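Local coordinates for protein ATP phosphoribosyltransferase regulatory subunit (Bacillus halodurans, PDB 3OD1) that probably serves as the HisG partner required for the first step of histidine biosynthesis and may allow histidine to feedback-regulate ATP phosphoribosyltransferase activity, at residues F14-T19 against P123-Q128; V80-M85 against N111-Q116; F161-G166 against V281-Y286; S222-R227 against D268-L273. One frame throughout, in Å; residues are numbered along the deposited sequence.

The four contacts all reach one large mixed sheet of a class II synthetase-like core, and they show how chemistry follows position. Contacts 1 and 2 share neighbouring strands, 125-134 and 104-113, and both lie against the second subunit; arginine side chains reaching backbone carbonyls do much of the joining in each, but contact 2 is buried, whereas contact 1 is partly open and uses bridging waters. Contacts 3 and 4, whose centres are about 9 Å apart, touch where Ile165 O meets Asp268 N, and involve no other chain. Contact 3 is a regular buried strand pair, while contact 4, at the sheet margin and mostly buried apart from its arginine, relies on a salt bridge and turns.

Contact 1: residues F14-T19 against P123-Q128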
loop_
_atom_site.group_PDB
_atom_site.type_symbol
_atom_site.label_atom_id
_atom_site.label_comp_id
_atom_site.label_asym_id
_atom_site.label_seq_id
_atom_site.Cartn_x
_atom_site.Cartn_y
_atom_site.Cartn_z
ATOM N N PHE B 14 10.419 -11.935 -12.271
ATOM C CA PHE B 14 11.143 -12.685 -11.247
ATOM C C PHE B 14 11.131 -11.979 -9.890
ATOM O O PHE B 14 11.372 -10.767 -9.801
ATOM C CB PHE B 14 12.581 -12.935 -11.707
ATOM C CG PHE B 14 13.320 -13.925 -10.865
ATOM C CD1 PHE B 14 13.143 -15.289 -11.058
ATOM C CD2 PHE B 14 14.187 -13.498 -9.878
ATOM C CE1 PHE B 14 13.816 -16.213 -10.277
ATOM C CE2 PHE B 14 14.869 -14.417 -9.091
ATOM C CZ PHE B 14 14.679 -15.778 -9.293
ATOM N N GLY B 15 10.834 -12.740 -8.837
ATOM C CA GLY B 15 10.811 -12.206 -7.490
ATOM C C GLY B 15 9.521 -11.501 -7.079
ATOM O O GLY B 15 9.435 -11.002 -5.948
HETATM N N MSE B 16 8.535 -11.446 -7.983
HETATM C CA MSE B 16 7.237 -10.830 -7.672
HETATM C C MSE B 16 6.279 -11.904 -7.168
HETATM O O MSE B 16 6.412 -13.078 -7.539
HETATM C CB MSE B 16 6.616 -10.167 -8.914
HETATM C CG MSE B 16 7.381 -8.995 -9.482
HETATM SE SE MSE B 16 7.538 -7.475 -8.248
HETATM C CE MSE B 16 9.415 -7.735 -7.846
ATOM N N ARG B 17 5.307 -11.500 -6.345
ATOM C CA ARG B 17 4.369 -12.432 -5.726
ATOM C C ARG B 17 2.989 -11.819 -5.608
ATOM O O ARG B 17 2.856 -10.638 -5.284
ATOM C CB ARG B 17 4.829 -12.805 -4.307
ATOM C CG ARG B 17 6.222 -13.453 -4.201
ATOM C CD ARG B 17 6.672 -13.538 -2.730
ATOM N NE ARG B 17 6.735 -12.207 -2.115
ATOM C CZ ARG B 17 6.867 -11.963 -0.809
ATOM N NH1 ARG B 17 6.910 -10.708 -0.374
ATOM N NH2 ARG B 17 6.954 -12.960 0.064
ATOM N N ASP B 18 1.960 -12.628 -5.843
ATOM C CA ASP B 18 0.586 -12.199 -5.604
ATOM C C ASP B 18 0.272 -12.374 -4.126
ATOM O O ASP B 18 0.950 -13.135 -3.442
ATOM C CB ASP B 18 -0.391 -13.020 -6.437
ATOM C CG ASP B 18 -0.397 -12.623 -7.896
ATOM O OD1 ASP B 18 -0.237 -11.417 -8.184
ATOM O OD2 ASP B 18 -0.570 -13.516 -8.756
ATOM N N THR B 19 -0.742 -11.666 -3.634
ATOM C CA THR B 19 -1.233 -11.863 -2.266
ATOM C C THR B 19 -2.691 -12.305 -2.309
ATOM O O THR B 19 -3.588 -11.504 -2.581
ATOM C CB THR B 19 -1.120 -10.577 -1.406
ATOM O OG1 THR B 19 0.217 -10.064 -1.461
ATOM C CG2 THR B 19 -1.494 -10.850 0.054
ATOM N N PRO B 123 12.105 -12.750 -2.399
ATOM C CA PRO B 123 11.207 -11.762 -3.006
ATOM C C PRO B 123 11.914 -10.429 -3.245
ATOM O O PRO B 123 12.704 -9.981 -2.413
ATOM C CB PRO B 123 10.109 -11.600 -1.952
ATOM C CG PRO B 123 10.765 -11.967 -0.670
ATOM C CD PRO B 123 11.716 -13.070 -1.015
ATOM N N ALA B 124 11.640 -9.812 -4.386
ATOM C CA ALA B 124 12.219 -8.518 -4.707
ATOM C C ALA B 124 11.283 -7.378 -4.279
ATOM O O ALA B 124 11.564 -6.206 -4.522
ATOM C CB ALA B 124 12.501 -8.438 -6.181
ATOM N N GLU B 125 10.157 -7.737 -3.670
ATOM C CA GLU B 125 9.183 -6.756 -3.191
ATOM C C GLU B 125 8.540 -7.299 -1.928
ATOM O O GLU B 125 8.023 -8.410 -1.937
ATOM C CB GLU B 125 8.074 -6.496 -4.239
ATOM C CG GLU B 125 7.005 -5.566 -3.687
ATOM C CD GLU B 125 5.868 -5.254 -4.674
ATOM O OE1 GLU B 125 5.777 -5.900 -5.737
ATOM O OE2 GLU B 125 5.063 -4.353 -4.375
ATOM N N PHE B 126 8.560 -6.532 -0.843
ATOM C CA PHE B 126 7.959 -7.011 0.407
ATOM C C PHE B 126 7.557 -5.846 1.295
ATOM O O PHE B 126 8.122 -4.768 1.205
ATOM C CB PHE B 126 8.911 -7.968 1.158
ATOM C CG PHE B 126 10.221 -7.346 1.533
ATOM C CD1 PHE B 126 10.317 -6.513 2.635
ATOM C CD2 PHE B 126 11.358 -7.591 0.785
ATOM C CE1 PHE B 126 11.539 -5.932 2.988
ATOM C CE2 PHE B 126 12.575 -7.020 1.126
ATOM C CZ PHE B 126 12.667 -6.189 2.228
ATOM N N GLU B 127 6.565 -6.073 2.139
ATOM C CA GLU B 127 5.993 -4.998 2.951
ATOM C C GLU B 127 6.767 -4.807 4.261
ATOM O O GLU B 127 7.125 -5.766 4.940
ATOM C CB GLU B 127 4.507 -5.283 3.241
ATOM C CG GLU B 127 3.759 -4.115 3.833
ATOM C CD GLU B 127 2.252 -4.314 3.827
ATOM O OE1 GLU B 127 1.798 -5.476 3.718
ATOM O OE2 GLU B 127 1.523 -3.300 3.941
ATOM N N GLN B 128 7.051 -3.554 4.587
ATOM C CA GLN B 128 7.770 -3.247 5.808
ATOM C C GLN B 128 7.030 -2.157 6.555
ATOM O O GLN B 128 6.464 -1.237 5.948
ATOM C CB GLN B 128 9.187 -2.801 5.480
ATOM C CG GLN B 128 10.063 -2.582 6.689
ATOM C CD GLN B 128 11.491 -2.274 6.281
ATOM O OE1 GLN B 128 12.138 -3.073 5.599
ATOM N NE2 GLN B 128 11.979 -1.094 6.670
HETATM O O HOH W 1 7.742 -10.420 -4.001
HETATM O O HOH W 2 5.591 -8.772 -5.388
#
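Arg17 meets Pro123 face-on: CB of the proline sits 3.3 Å above the plane of the guanidinium, over its centre. A bend at chi3 (-60°) turns the otherwise extended arginine chain across the proline, and this carries Arg17 NH1 on to the first strand residue, where it donates to Glu125 O at 3.0 Å. The carbonyl oxygen is met in its own plane, yet it lies somewhat out of the guanidinium plane. Water 1 takes the neighbouring N-H, 2.8 Å from Arg17 NE, and is also within bonding reach of Gly15 O and Glu125 O, so one water bridges loop and strand.

Met16, present as selenomethionine, folds back through two bends until its end reaches the residues at the start of strand 125-134. The methyl Met16 CE packs on Ala124 CB at 3.6 Å. The selenium Met16 SE lies 3.4 Å from Glu125 OE1, the two side chains crossing at about a right angle. Glu125 itself is extended; its OE1 lies within hydrogen-bonding reach of water 2, which accepts from Arg17 N, while OE2 bonds to Thr50 of the second subunit. A direct backbone bond from Ala124 N to Gly15 O, 3.0 Å long and fairly straight (164°), completes the join.

The loop 14-19 thus lies over the start of strand 125-134 just before helix 21-40 begins. That strand runs between 104-113 and 313-319 in the large sheet, and Pro49 of the second subunit packs on both Met16 and Glu125, placing the contact beside the dimer interface.

Contact 2: residues V80-M85 against N111-Q116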
loop_
_atom_site.group_PDB
_atom_site.type_symbol
_atom_site.label_atom_id
_atom_site.label_comp_id
_atom_site.label_asym_id
_atom_site.label_seq_id
_atom_site.Cartn_x
_atom_site.Cartn_y
_atom_site.Cartn_z
ATOM N N VAL B 80 15.787 4.220 -8.521
ATOM C CA VAL B 80 15.606 2.985 -7.787
ATOM C C VAL B 80 14.148 2.872 -7.364
ATOM O O VAL B 80 13.481 3.882 -7.131
ATOM C CB VAL B 80 16.505 2.911 -6.528
ATOM C CG1 VAL B 80 17.965 3.014 -6.911
ATOM C CG2 VAL B 80 16.135 3.997 -5.533
ATOM N N LEU B 81 13.647 1.642 -7.318
ATOM C CA LEU B 81 12.442 1.345 -6.566
ATOM C C LEU B 81 12.884 1.430 -5.115
ATOM O O LEU B 81 13.889 0.833 -4.743
ATOM C CB LEU B 81 11.925 -0.053 -6.920
ATOM C CG LEU B 81 11.377 -0.192 -8.350
ATOM C CD1 LEU B 81 10.919 -1.628 -8.686
ATOM C CD2 LEU B 81 10.228 0.796 -8.584
ATOM N N ARG B 82 12.168 2.193 -4.297
ATOM C CA ARG B 82 12.665 2.487 -2.957
ATOM C C ARG B 82 13.127 1.247 -2.186
ATOM O O ARG B 82 12.369 0.276 -1.986
ATOM C CB ARG B 82 11.654 3.268 -2.143
ATOM C CG ARG B 82 10.361 2.560 -2.024
ATOM C CD ARG B 82 9.601 3.033 -0.825
ATOM N NE ARG B 82 8.309 2.370 -0.768
ATOM C CZ ARG B 82 7.167 2.945 -1.103
ATOM N NH1 ARG B 82 7.154 4.206 -1.493
ATOM N NH2 ARG B 82 6.038 2.266 -1.008
ATOM N N PRO B 83 14.389 1.280 -1.744
ATOM C CA PRO B 83 14.977 0.172 -0.997
ATOM C C PRO B 83 14.538 0.158 0.468
ATOM O O PRO B 83 14.564 -0.899 1.109
ATOM C CB PRO B 83 16.490 0.436 -1.124
ATOM C CG PRO B 83 16.600 1.897 -1.374
ATOM C CD PRO B 83 15.402 2.243 -2.204
ATOM N N ASP B 84 14.154 1.316 0.997
ATOM C CA ASP B 84 13.792 1.433 2.410
ATOM C C ASP B 84 12.949 2.694 2.615
ATOM O O ASP B 84 12.805 3.502 1.698
ATOM C CB ASP B 84 15.056 1.509 3.272
ATOM C CG ASP B 84 15.876 2.785 3.002
ATOM O OD1 ASP B 84 16.522 2.884 1.941
ATOM O OD2 ASP B 84 15.863 3.705 3.838
HETATM N N MSE B 85 12.422 2.887 3.821
HETATM C CA MSE B 85 11.661 4.102 4.115
HETATM C C MSE B 85 12.442 5.156 4.910
HETATM O O MSE B 85 12.011 6.309 5.010
HETATM C CB MSE B 85 10.339 3.761 4.816
HETATM C CG MSE B 85 9.242 3.251 3.841
HETATM SE SE MSE B 85 8.854 4.543 2.417
HETATM C CE MSE B 85 8.094 5.987 3.489
ATOM N N ASN B 111 5.604 -1.125 0.825
ATOM C CA ASN B 111 6.430 -2.076 0.093
ATOM C C ASN B 111 7.780 -1.462 -0.234
ATOM O O ASN B 111 7.866 -0.327 -0.714
ATOM C CB ASN B 111 5.747 -2.500 -1.199
ATOM C CG ASN B 111 4.505 -3.329 -0.957
ATOM O OD1 ASN B 111 4.282 -3.840 0.136
ATOM N ND2 ASN B 111 3.691 -3.471 -1.987
ATOM N N VAL B 112 8.834 -2.222 0.024
ATOM C CA VAL B 112 10.174 -1.848 -0.412
ATOM C C VAL B 112 10.705 -2.935 -1.337
ATOM O O VAL B 112 10.103 -4.012 -1.461
ATOM C CB VAL B 112 11.126 -1.627 0.798
ATOM C CG1 VAL B 112 10.635 -0.444 1.626
ATOM C CG2 VAL B 112 11.174 -2.868 1.656
ATOM N N TYR B 113 11.827 -2.653 -1.991
ATOM C CA TYR B 113 12.221 -3.430 -3.155
ATOM C C TYR B 113 13.700 -3.789 -3.120
ATOM O O TYR B 113 14.524 -3.050 -2.590
ATOM C CB TYR B 113 11.886 -2.668 -4.451
ATOM C CG TYR B 113 10.426 -2.249 -4.570
ATOM C CD1 TYR B 113 9.497 -3.049 -5.230
ATOM C CD2 TYR B 113 9.980 -1.067 -4.002
ATOM C CE1 TYR B 113 8.162 -2.669 -5.337
ATOM C CE2 TYR B 113 8.657 -0.670 -4.102
ATOM C CZ TYR B 113 7.751 -1.475 -4.770
ATOM O OH TYR B 113 6.434 -1.086 -4.842
ATOM N N ARG B 114 14.014 -4.945 -3.686
ATOM C CA ARG B 114 15.380 -5.436 -3.785
ATOM C C ARG B 114 15.652 -5.804 -5.235
ATOM O O ARG B 114 14.726 -6.127 -5.990
ATOM C CB ARG B 114 15.554 -6.674 -2.913
ATOM C CG ARG B 114 15.346 -6.429 -1.447
ATOM C CD ARG B 114 16.502 -5.641 -0.889
ATOM N NE ARG B 114 16.336 -5.390 0.538
ATOM C CZ ARG B 114 15.793 -4.286 1.026
ATOM N NH1 ARG B 114 15.363 -3.349 0.191
ATOM N NH2 ARG B 114 15.670 -4.124 2.334
ATOM N N ALA B 115 16.922 -5.760 -5.631
ATOM C CA ALA B 115 17.290 -6.157 -6.983
ATOM C C ALA B 115 16.873 -7.613 -7.195
ATOM O O ALA B 115 16.956 -8.424 -6.273
ATOM C CB ALA B 115 18.794 -5.980 -7.204
ATOM N N GLN B 116 16.401 -7.943 -8.394
ATOM C CA GLN B 116 16.019 -9.323 -8.703
ATOM C C GLN B 116 17.261 -10.218 -8.771
ATOM O O GLN B 116 18.019 -10.171 -9.740
ATOM C CB GLN B 116 15.243 -9.379 -10.025
ATOM C CG GLN B 116 14.057 -8.422 -10.070
ATOM C CD GLN B 116 13.445 -8.295 -11.452
ATOM O OE1 GLN B 116 13.956 -7.564 -12.304
ATOM N NE2 GLN B 116 12.331 -8.997 -11.678
HETATM O O HOH W 3 15.717 -1.189 -4.325
HETATM O O HOH W 4 14.388 -2.167 3.675
#
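The Tyr113 ring carries Leu81 over one face, with Leu81 CB 3.5 Å from Tyr113 CG, and has Arg82 O in plane at its edge. Its hydroxyl bonds to Thr50 of the second subunit. The Arg82 guanidinium, tilted 47° to this ring, presents its edge to the strand: Arg82 NE donates to Asn111 O at 2.7 Å, and NH2 adds a weak second bond to that oxygen. Arg114 likewise works edge-on. Arg114 NH1 reaches Pro83 O at 2.7 Å in a nearly straight bond lying in both the guanidinium and carbonyl planes, on a carbonyl lone pair, while water 4 links NH2 to the same oxygen. Bent back at chi2 (-72°), the Arg114 chain brings NH1 over the carbonyl of the residue before it, and NH1 also bonds Tyr113 O, from above the carbonyl plane.

Between these arginines, Tyr113 N donates to Arg82 O at 3.0 Å, and water 3 joins Leu81 O to Tyr113 O. Val112 CG1 packs 3.8 Å from Asp84 CA. Asp84 OD1 bonds Ser61 OG, and OD2 caps Ala87 N at the start of helix 86-94.

Strands 104-113 and 125-134 correspond to the antiparallel strands of class II motif 2, as in histidyl-tRNA synthetases, and Arg114 probably occupies the position of that motif's characteristic arginine. The partner run Leu81-Asp84 resembles their LRPE sequence, consistent with a histidyl-tRNA synthetase-like core.

Contact 3: residues F161-G166 against V281-Y286; sequences FKVAIG and VVFEGY
Lys162 and Tyr286 form the first rung of an uninterrupted backbone ladder between two antiparallel strands. Six N-H...O bonds link the strands, two at each of the pairs Lys162-Tyr286, Ala164-Glu284 and Gly166-Val282. The shortest, from Gly166 N to Val282 O, measures 2.7 Å. Lys162 N lies 3.1 Å from Tyr286 O, at the long end of the range. The strand axes approach to 4.6 Å, with N-to-C directions 159° apart.

Between these rungs the non-hydrogen-bonded pairs bring alpha carbons to carbonyls. Phe283 CA is 3.0 Å from Ala164 O in a CA-H...O contact, and Val163 CA makes a similar one to Glu284 O.

This pair lies within the large mixed sheet of the class II synthetase fold, strand 281-286 being flanked by 295-298 and strand 162-167 by the parallel strand 265-268. The chain between the two segments is largely helical.

Apolar contacts gather on the face of Val163, Ile165 and Phe283. Val163 and Phe283 lie side by side, pointing the same way, and Val163 CG1 touches Phe283 CB at 3.9 Å, Phe283 CG lying between the backbone N and the carbonyl carbon (chi1 54°). Next along, Ile165 CG2 lies 4.2 Å from Val281 CG1. Helices 139-155 and 240-258 cover this side.

The other face is mixed. Val282 CG2 rests 3.6 Å from Gly166 C, beyond Ala164. Glu284 and Tyr286, alternate residues of one strand, bring OE2 and OH together at a separation unusually short for a hydrogen bond and doubtful in detail.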
loop_
_atom_site.group_PDB
_atom_site.type_symbol
_atom_site.label_atom_id
_atom_site.label_comp_id
_atom_site.label_asym_id
_atom_site.label_seq_id
_atom_site.Cartn_x
_atom_site.Cartn_y
_atom_site.Cartn_z
ATOM N N PHE B 161 9.109 -13.611 22.521
ATOM C CA PHE B 161 10.179 -13.172 21.631
ATOM C C PHE B 161 11.258 -12.412 22.386
ATOM O O PHE B 161 11.096 -12.094 23.565
ATOM C CB PHE B 161 9.625 -12.295 20.508
ATOM C CG PHE B 161 8.940 -11.058 20.988
ATOM C CD1 PHE B 161 9.620 -9.842 21.034
ATOM C CD2 PHE B 161 7.610 -11.098 21.379
ATOM C CE1 PHE B 161 8.980 -8.686 21.459
ATOM C CE2 PHE B 161 6.964 -9.948 21.813
ATOM C CZ PHE B 161 7.650 -8.741 21.858
ATOM N N LYS B 162 12.355 -12.116 21.690
ATOM C CA LYS B 162 13.498 -11.452 22.287
ATOM C C LYS B 162 14.028 -10.372 21.359
ATOM O O LYS B 162 14.074 -10.553 20.145
ATOM C CB LYS B 162 14.615 -12.457 22.576
ATOM C CG LYS B 162 14.804 -12.812 24.051
ATOM C CD LYS B 162 13.813 -13.873 24.520
ATOM C CE LYS B 162 14.451 -14.844 25.518
ATOM N NZ LYS B 162 15.592 -15.632 24.938
ATOM N N VAL B 163 14.425 -9.251 21.947
ATOM C CA VAL B 163 15.103 -8.190 21.220
ATOM C C VAL B 163 16.537 -8.129 21.726
ATOM O O VAL B 163 16.784 -7.908 22.913
ATOM C CB VAL B 163 14.408 -6.849 21.438
ATOM C CG1 VAL B 163 15.148 -5.720 20.695
ATOM C CG2 VAL B 163 12.962 -6.957 20.980
ATOM N N ALA B 164 17.476 -8.383 20.831
ATOM C CA ALA B 164 18.885 -8.393 21.196
ATOM C C ALA B 164 19.462 -7.014 20.894
ATOM O O ALA B 164 19.197 -6.436 19.835
ATOM C CB ALA B 164 19.617 -9.465 20.415
ATOM N N ILE B 165 20.237 -6.482 21.834
ATOM C CA ILE B 165 20.739 -5.119 21.734
ATOM C C ILE B 165 22.251 -5.124 21.690
ATOM O O ILE B 165 22.884 -5.687 22.580
ATOM C CB ILE B 165 20.292 -4.294 22.955
ATOM C CG1 ILE B 165 18.766 -4.304 23.048
ATOM C CG2 ILE B 165 20.870 -2.873 22.890
ATOM C CD1 ILE B 165 18.220 -3.576 24.240
ATOM N N GLY B 166 22.820 -4.501 20.655
ATOM C CA GLY B 166 24.258 -4.301 20.558
ATOM C C GLY B 166 24.643 -2.828 20.535
ATOM O O GLY B 166 23.797 -1.943 20.698
ATOM N N VAL B 281 23.608 2.462 19.313
ATOM C CA VAL B 281 22.715 1.381 19.713
ATOM C C VAL B 281 22.111 0.729 18.482
ATOM O O VAL B 281 21.619 1.422 17.597
ATOM C CB VAL B 281 21.576 1.907 20.591
ATOM C CG1 VAL B 281 20.606 0.788 20.941
ATOM C CG2 VAL B 281 22.133 2.563 21.845
ATOM N N VAL B 282 22.176 -0.600 18.432
ATOM C CA VAL B 282 21.537 -1.389 17.382
ATOM C C VAL B 282 20.788 -2.544 18.034
ATOM O O VAL B 282 21.147 -2.983 19.130
ATOM C CB VAL B 282 22.559 -1.948 16.351
ATOM C CG1 VAL B 282 23.076 -0.833 15.473
ATOM C CG2 VAL B 282 23.722 -2.668 17.057
ATOM N N PHE B 283 19.735 -3.012 17.370
ATOM C CA PHE B 283 18.932 -4.103 17.898
ATOM C C PHE B 283 18.234 -4.896 16.802
ATOM O O PHE B 283 18.043 -4.410 15.685
ATOM C CB PHE B 283 17.911 -3.605 18.927
ATOM C CG PHE B 283 17.025 -2.497 18.434
ATOM C CD1 PHE B 283 15.808 -2.778 17.831
ATOM C CD2 PHE B 283 17.394 -1.166 18.599
ATOM C CE1 PHE B 283 14.978 -1.756 17.378
ATOM C CE2 PHE B 283 16.563 -0.136 18.146
ATOM C CZ PHE B 283 15.363 -0.435 17.530
ATOM N N GLU B 284 17.864 -6.125 17.133
ATOM C CA GLU B 284 17.058 -6.930 16.231
ATOM C C GLU B 284 16.166 -7.862 17.022
ATOM O O GLU B 284 16.529 -8.297 18.119
ATOM C CB GLU B 284 17.940 -7.699 15.247
ATOM C CG GLU B 284 18.853 -8.691 15.900
ATOM C CD GLU B 284 19.745 -9.393 14.896
ATOM O OE1 GLU B 284 19.808 -8.950 13.723
ATOM O OE2 GLU B 284 20.378 -10.387 15.289
ATOM N N GLY B 285 14.989 -8.156 16.470
ATOM C CA GLY B 285 14.006 -8.957 17.169
ATOM C C GLY B 285 13.852 -10.316 16.527
ATOM O O GLY B 285 13.904 -10.434 15.300
ATOM N N TYR B 286 13.670 -11.333 17.367
ATOM C CA TYR B 286 13.486 -12.719 16.937
ATOM C C TYR B 286 12.242 -13.285 17.609
ATOM O O TYR B 286 12.012 -13.039 18.790
ATOM C CB TYR B 286 14.685 -13.579 17.368
ATOM C CG TYR B 286 15.968 -13.285 16.611
ATOM C CD1 TYR B 286 16.247 -13.938 15.413
ATOM C CD2 TYR B 286 16.898 -12.370 17.097
ATOM C CE1 TYR B 286 17.396 -13.676 14.709
ATOM C CE2 TYR B 286 18.067 -12.099 16.395
ATOM C CZ TYR B 286 18.308 -12.763 15.199
ATOM O OH TYR B 286 19.456 -12.530 14.468
#

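Contact 4: residues S222-R227 against D268-L273; sequences SLRGGR and DLTLVL
Asp268 receives Arg224 side-on in a salt bridge, Arg224 NE donating to Asp268 OD1 at 2.9 Å and Arg224 NH2 to Asp268 OD2 at 3.1 Å. The two side chains run alongside each other from an antiparallel non-hydrogen-bonded pair. Both oxygens are in the guanidinium plane but are met from above the carboxylate plane, the guanidinium and carboxylate planes being 76° apart. Asp268 also begins a type I turn, closed by Leu271 N to Asp268 O.

Leu269 comes next and supplies the backbone join: Leu269 N donates to Leu223 O at 3.0 Å, where Leu223 centres an inverse gamma turn. Leu223 CB and Leu269 CB pack at 3.9 Å, with Tyr170 of helix 168-179 and Ala233 of helix 228-234 against both leucines.

Thr270 returns to the aspartate. Its N bonds OD1 as an Asx turn, and Thr270 OG1, set between backbone N and carbonyl carbon (chi1 74°), donates to Asp268 OD1 at 2.6 Å. Tyr197 OH is a further partner of that hydroxyl, and Thr270 CG2 lies against Arg224 CD.

With three donors on OD1 and one on OD2, the carboxylate is fixed in rotation; such a setting would probably favour its ionised form.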
loop_
_atom_site.group_PDB
_atom_site.type_symbol
_atom_site.label_atom_id
_atom_site.label_comp_id
_atom_site.label_asym_id
_atom_site.label_seq_id
_atom_site.Cartn_x
_atom_site.Cartn_y
_atom_site.Cartn_z
ATOM N N SER B 222 31.937 -13.608 23.602
ATOM C CA SER B 222 31.211 -14.163 24.736
ATOM C C SER B 222 30.195 -13.191 25.325
ATOM O O SER B 222 29.411 -13.574 26.186
ATOM C CB SER B 222 32.185 -14.609 25.830
ATOM O OG SER B 222 32.620 -15.937 25.597
ATOM N N LEU B 223 30.218 -11.938 24.874
ATOM C CA LEU B 223 29.360 -10.902 25.453
ATOM C C LEU B 223 27.939 -11.005 24.911
ATOM O O LEU B 223 27.468 -10.131 24.179
ATOM C CB LEU B 223 29.941 -9.508 25.192
ATOM C CG LEU B 223 31.352 -9.275 25.723
ATOM C CD1 LEU B 223 31.911 -7.931 25.248
ATOM C CD2 LEU B 223 31.375 -9.380 27.258
ATOM N N ARG B 224 27.266 -12.089 25.273
ATOM C CA ARG B 224 25.940 -12.387 24.760
ATOM C C ARG B 224 25.137 -13.025 25.878
ATOM O O ARG B 224 25.410 -14.160 26.272
ATOM C CB ARG B 224 26.033 -13.357 23.577
ATOM C CG ARG B 224 27.136 -13.029 22.580
ATOM C CD ARG B 224 27.103 -13.966 21.381
ATOM N NE ARG B 224 26.019 -13.661 20.441
ATOM C CZ ARG B 224 25.127 -14.552 20.030
ATOM N NH1 ARG B 224 25.182 -15.790 20.504
ATOM N NH2 ARG B 224 24.175 -14.203 19.164
ATOM N N GLY B 225 24.157 -12.293 26.401
ATOM C CA GLY B 225 23.318 -12.796 27.474
ATOM C C GLY B 225 22.406 -11.743 28.071
ATOM O O GLY B 225 21.826 -10.924 27.356
ATOM N N GLY B 226 22.284 -11.766 29.394
ATOM C CA GLY B 226 21.407 -10.855 30.104
ATOM C C GLY B 226 22.123 -9.578 30.492
ATOM O O GLY B 226 23.237 -9.318 30.035
ATOM N N ARG B 227 21.481 -8.786 31.346
ATOM C CA ARG B 227 22.042 -7.526 31.826
ATOM C C ARG B 227 23.476 -7.702 32.343
ATOM O O ARG B 227 24.257 -6.747 32.384
ATOM C CB ARG B 227 21.141 -6.950 32.926
ATOM C CG ARG B 227 21.363 -5.480 33.252
ATOM C CD ARG B 227 21.590 -5.291 34.747
ATOM N NE ARG B 227 20.651 -4.363 35.381
ATOM C CZ ARG B 227 19.693 -4.728 36.231
ATOM N NH1 ARG B 227 19.533 -6.007 36.549
ATOM N NH2 ARG B 227 18.894 -3.813 36.766
ATOM N N ASP B 268 23.601 -8.539 22.891
ATOM C CA ASP B 268 24.506 -9.234 21.988
ATOM C C ASP B 268 25.504 -8.246 21.421
ATOM O O ASP B 268 25.282 -7.653 20.365
ATOM C CB ASP B 268 23.740 -9.936 20.870
ATOM C CG ASP B 268 24.660 -10.653 19.897
ATOM O OD1 ASP B 268 25.876 -10.752 20.176
ATOM O OD2 ASP B 268 24.166 -11.120 18.853
ATOM N N LEU B 269 26.603 -8.059 22.145
ATOM C CA LEU B 269 27.579 -7.055 21.762
ATOM C C LEU B 269 28.386 -7.485 20.543
ATOM O O LEU B 269 29.258 -6.758 20.098
ATOM C CB LEU B 269 28.489 -6.696 22.943
ATOM C CG LEU B 269 27.938 -5.583 23.846
ATOM C CD1 LEU B 269 26.520 -5.885 24.267
ATOM C CD2 LEU B 269 28.826 -5.348 25.074
ATOM N N THR B 270 28.089 -8.656 19.978
ATOM C CA THR B 270 28.735 -9.030 18.717
ATOM C C THR B 270 27.948 -8.478 17.525
ATOM O O THR B 270 28.377 -8.585 16.375
ATOM C CB THR B 270 28.879 -10.556 18.555
ATOM O OG1 THR B 270 27.607 -11.130 18.264
ATOM C CG2 THR B 270 29.459 -11.175 19.826
ATOM N N LEU B 271 26.804 -7.871 17.812
ATOM C CA LEU B 271 25.870 -7.486 16.757
ATOM C C LEU B 271 26.415 -6.347 15.906
ATOM O O LEU B 271 26.678 -5.258 16.409
ATOM C CB LEU B 271 24.519 -7.094 17.362
ATOM C CG LEU B 271 23.379 -6.812 16.381
ATOM C CD1 LEU B 271 22.991 -8.080 15.611
ATOM C CD2 LEU B 271 22.185 -6.241 17.122
ATOM N N VAL B 272 26.595 -6.616 14.616
ATOM C CA VAL B 272 26.968 -5.598 13.645
ATOM C C VAL B 272 25.946 -5.653 12.509
ATOM O O VAL B 272 25.907 -6.624 11.750
ATOM C CB VAL B 272 28.376 -5.856 13.066
ATOM C CG1 VAL B 272 28.668 -4.904 11.883
ATOM C CG2 VAL B 272 29.452 -5.743 14.158
ATOM N N LEU B 273 25.097 -4.634 12.398
ATOM C CA LEU B 273 23.995 -4.690 11.428
ATOM C C LEU B 273 24.426 -4.189 10.054
ATOM O O LEU B 273 23.753 -4.418 9.056
ATOM C CB LEU B 273 22.779 -3.890 11.929
ATOM C CG LEU B 273 21.926 -4.414 13.103
ATOM C CD1 LEU B 273 20.760 -3.466 13.378
ATOM C CD2 LEU B 273 21.386 -5.806 12.825
#